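Local coordinates for protein glycerophosphodiester phosphodiesterase (Cytophaga hutchinsonii ATCC 33406, PDB 3CH0) that belongs to the glycerophosphodiester phosphodiesterase family, whose members are built on a TIM-barrel fold, at residues V37-D43 and I131-E136. Numbering follows the deposited sequence.
With EDO (1,2-ethanediol), chain O.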
# COMPACT_ATOMS: atom_id res chain seq x y z
N VAL A 37 -12.18 4.17 -7.55
CA VAL A 37 -11.90 3.40 -6.35
C VAL A 37 -12.24 4.13 -5.07
O VAL A 37 -12.23 5.37 -5.01
CB VAL A 37 -10.45 2.91 -6.28
CG1 VAL A 37 -10.14 2.08 -7.55
CG2 VAL A 37 -9.43 4.06 -6.07
N THR A 38 -12.51 3.37 -4.01
CA THR A 38 -12.78 3.98 -2.74
C THR A 38 -11.47 4.55 -2.14
O THR A 38 -11.46 5.60 -1.49
CB THR A 38 -13.30 2.91 -1.77
OG1 THR A 38 -14.31 2.12 -2.38
CG2 THR A 38 -13.76 3.57 -0.45
N THR A 39 -10.38 3.80 -2.34
CA THR A 39 -9.11 4.00 -1.62
C THR A 39 -7.93 3.77 -2.55
O THR A 39 -7.93 2.79 -3.34
CB THR A 39 -9.03 2.97 -0.50
OG1 THR A 39 -10.16 3.14 0.38
CG2 THR A 39 -7.74 3.07 0.37
N LEU A 40 -6.97 4.66 -2.45
CA LEU A 40 -5.67 4.45 -3.09
C LEU A 40 -4.81 3.72 -2.04
O LEU A 40 -4.64 4.24 -0.94
CB LEU A 40 -5.02 5.77 -3.43
CG LEU A 40 -5.85 6.72 -4.34
CD1 LEU A 40 -5.09 8.04 -4.53
CD2 LEU A 40 -6.09 6.04 -5.67
N GLU A 41 -4.28 2.58 -2.42
CA GLU A 41 -3.39 1.79 -1.60
C GLU A 41 -1.94 1.98 -2.12
O GLU A 41 -1.69 2.06 -3.34
CB GLU A 41 -3.81 0.32 -1.59
CG GLU A 41 -3.05 -0.58 -0.62
CD GLU A 41 -1.64 -0.94 -1.04
OE1 GLU A 41 -1.24 -0.87 -2.23
OE2 GLU A 41 -0.86 -1.37 -0.16
N PHE A 42 -0.97 2.12 -1.23
CA PHE A 42 0.38 2.43 -1.67
C PHE A 42 1.34 2.22 -0.52
O PHE A 42 0.95 1.97 0.59
CB PHE A 42 0.48 3.89 -2.18
CG PHE A 42 -0.07 4.87 -1.18
CD1 PHE A 42 -1.41 5.18 -1.17
CD2 PHE A 42 0.77 5.49 -0.23
CE1 PHE A 42 -1.95 6.01 -0.23
CE2 PHE A 42 0.24 6.32 0.74
CZ PHE A 42 -1.11 6.59 0.73
N ASP A 43 2.63 2.32 -0.83
CA ASP A 43 3.74 1.96 0.05
C ASP A 43 4.65 3.15 0.20
O ASP A 43 4.82 3.93 -0.73
CB ASP A 43 4.50 0.87 -0.65
CG ASP A 43 3.62 -0.28 -1.05
OD1 ASP A 43 3.08 -0.91 -0.13
OD2 ASP A 43 3.51 -0.65 -2.25
N ILE A 131 -11.84 10.74 -1.54
CA ILE A 131 -10.88 9.63 -1.69
C ILE A 131 -10.27 9.27 -0.33
O ILE A 131 -9.97 10.12 0.50
CB ILE A 131 -9.76 9.94 -2.73
CG1 ILE A 131 -8.91 8.71 -3.07
CG2 ILE A 131 -8.86 11.12 -2.23
CD1 ILE A 131 -9.66 7.61 -3.80
N GLN A 132 -10.05 7.98 -0.13
CA GLN A 132 -9.37 7.47 1.04
C GLN A 132 -7.99 6.91 0.64
O GLN A 132 -7.72 6.63 -0.54
CB GLN A 132 -10.25 6.42 1.75
CG GLN A 132 -11.47 7.04 2.37
CD GLN A 132 -12.47 6.07 2.88
OE1 GLN A 132 -13.49 5.82 2.22
NE2 GLN A 132 -12.22 5.52 4.05
N TYR A 133 -7.12 6.77 1.65
CA TYR A 133 -5.75 6.38 1.49
C TYR A 133 -5.47 5.20 2.43
O TYR A 133 -5.89 5.22 3.58
CB TYR A 133 -4.85 7.53 1.91
CG TYR A 133 -5.04 8.81 1.17
CD1 TYR A 133 -6.02 9.75 1.56
CD2 TYR A 133 -4.25 9.12 0.08
CE1 TYR A 133 -6.18 10.92 0.86
CE2 TYR A 133 -4.36 10.33 -0.59
CZ TYR A 133 -5.37 11.22 -0.23
OH TYR A 133 -5.44 12.42 -0.95
N ASN A 134 -4.67 4.25 1.95
CA ASN A 134 -4.17 3.17 2.77
C ASN A 134 -2.69 3.08 2.48
O ASN A 134 -2.26 2.54 1.42
CB ASN A 134 -4.89 1.88 2.41
CG ASN A 134 -4.54 0.74 3.35
OD1 ASN A 134 -3.80 0.97 4.34
ND2 ASN A 134 -4.92 -0.49 2.98
N GLY A 135 -1.88 3.67 3.37
CA GLY A 135 -0.45 3.77 3.16
C GLY A 135 0.34 2.87 4.05
O GLY A 135 0.16 2.89 5.25
N GLU A 136 1.26 2.13 3.42
CA GLU A 136 2.05 1.10 4.11
C GLU A 136 3.40 1.62 4.52
O GLU A 136 4.18 2.06 3.70
CB GLU A 136 2.21 -0.18 3.25
CG GLU A 136 2.89 -1.34 4.02
CD GLU A 136 2.89 -2.65 3.33
OE1 GLU A 136 2.19 -2.84 2.33
OE2 GLU A 136 3.69 -3.53 3.83
C1 EDO O . -14.44 2.08 4.17
O1 EDO O . -13.50 3.06 4.64
C2 EDO O . -15.09 2.47 2.83
O2 EDO O . -15.70 3.77 2.93
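Phe-42 lays its ring over the backbone of Asn-134 and Gly-135, where two neighbouring parallel strands of the TIM barrel run side by side. From CB outward, CG sits between the backbone N and the carbonyl carbon (chi1 51°), which swings the ring across to the other strand. Phe-42 CG is 4.1 Å from Asn-134 O, Phe-42 CD1 lies 3.8 Å from the same oxygen, and CE1 reaches both that oxygen and Tyr-133 CD2. On the other rim, Phe-42 CD2 is 4.0 Å from Gly-135 CA, Phe-42 CE2 comes to 3.6 Å from it, and CZ, at the tip, stays over the same glycine. The result is a CH-pi contact from Gly-135 CA onto the ring face, while Phe-42 CE1 meets the edge of the Tyr-133 ring. Helix 117-127 covers this apolar side, with Leu-120 on Phe-42.

Alongside runs a regular parallel ladder of five bonds, from Gln-132 N to Thr-38 O at one end to Glu-136 N to Phe-42 O at the other; within it Leu-40 N bonds to Gln-132 O at 2.8 Å.

At the strand start, the Gln-132 amide holds a 1,2-ethanediol, probably from the crystallisation liquor, Gln-132 NE2 donating to its O1 at 2.8 Å and OE1 accepting from its O2.

Toward the C-terminal ends, the face bearing Glu-41 turns acidic. Asp-43 OD1 and Glu-136 OE1 stand 3.3 Å apart, two acceptors with no hydrogen bond between them, their carboxylate planes 70° from each other. Citric acid, probably also from the liquor, is hydrogen-bonded to Glu-136 OE1. The pair is thus held from outside, by Lys-138 in a salt bridge with Glu-136 OE2 and Asn-24 bonding Asp-43 OD2.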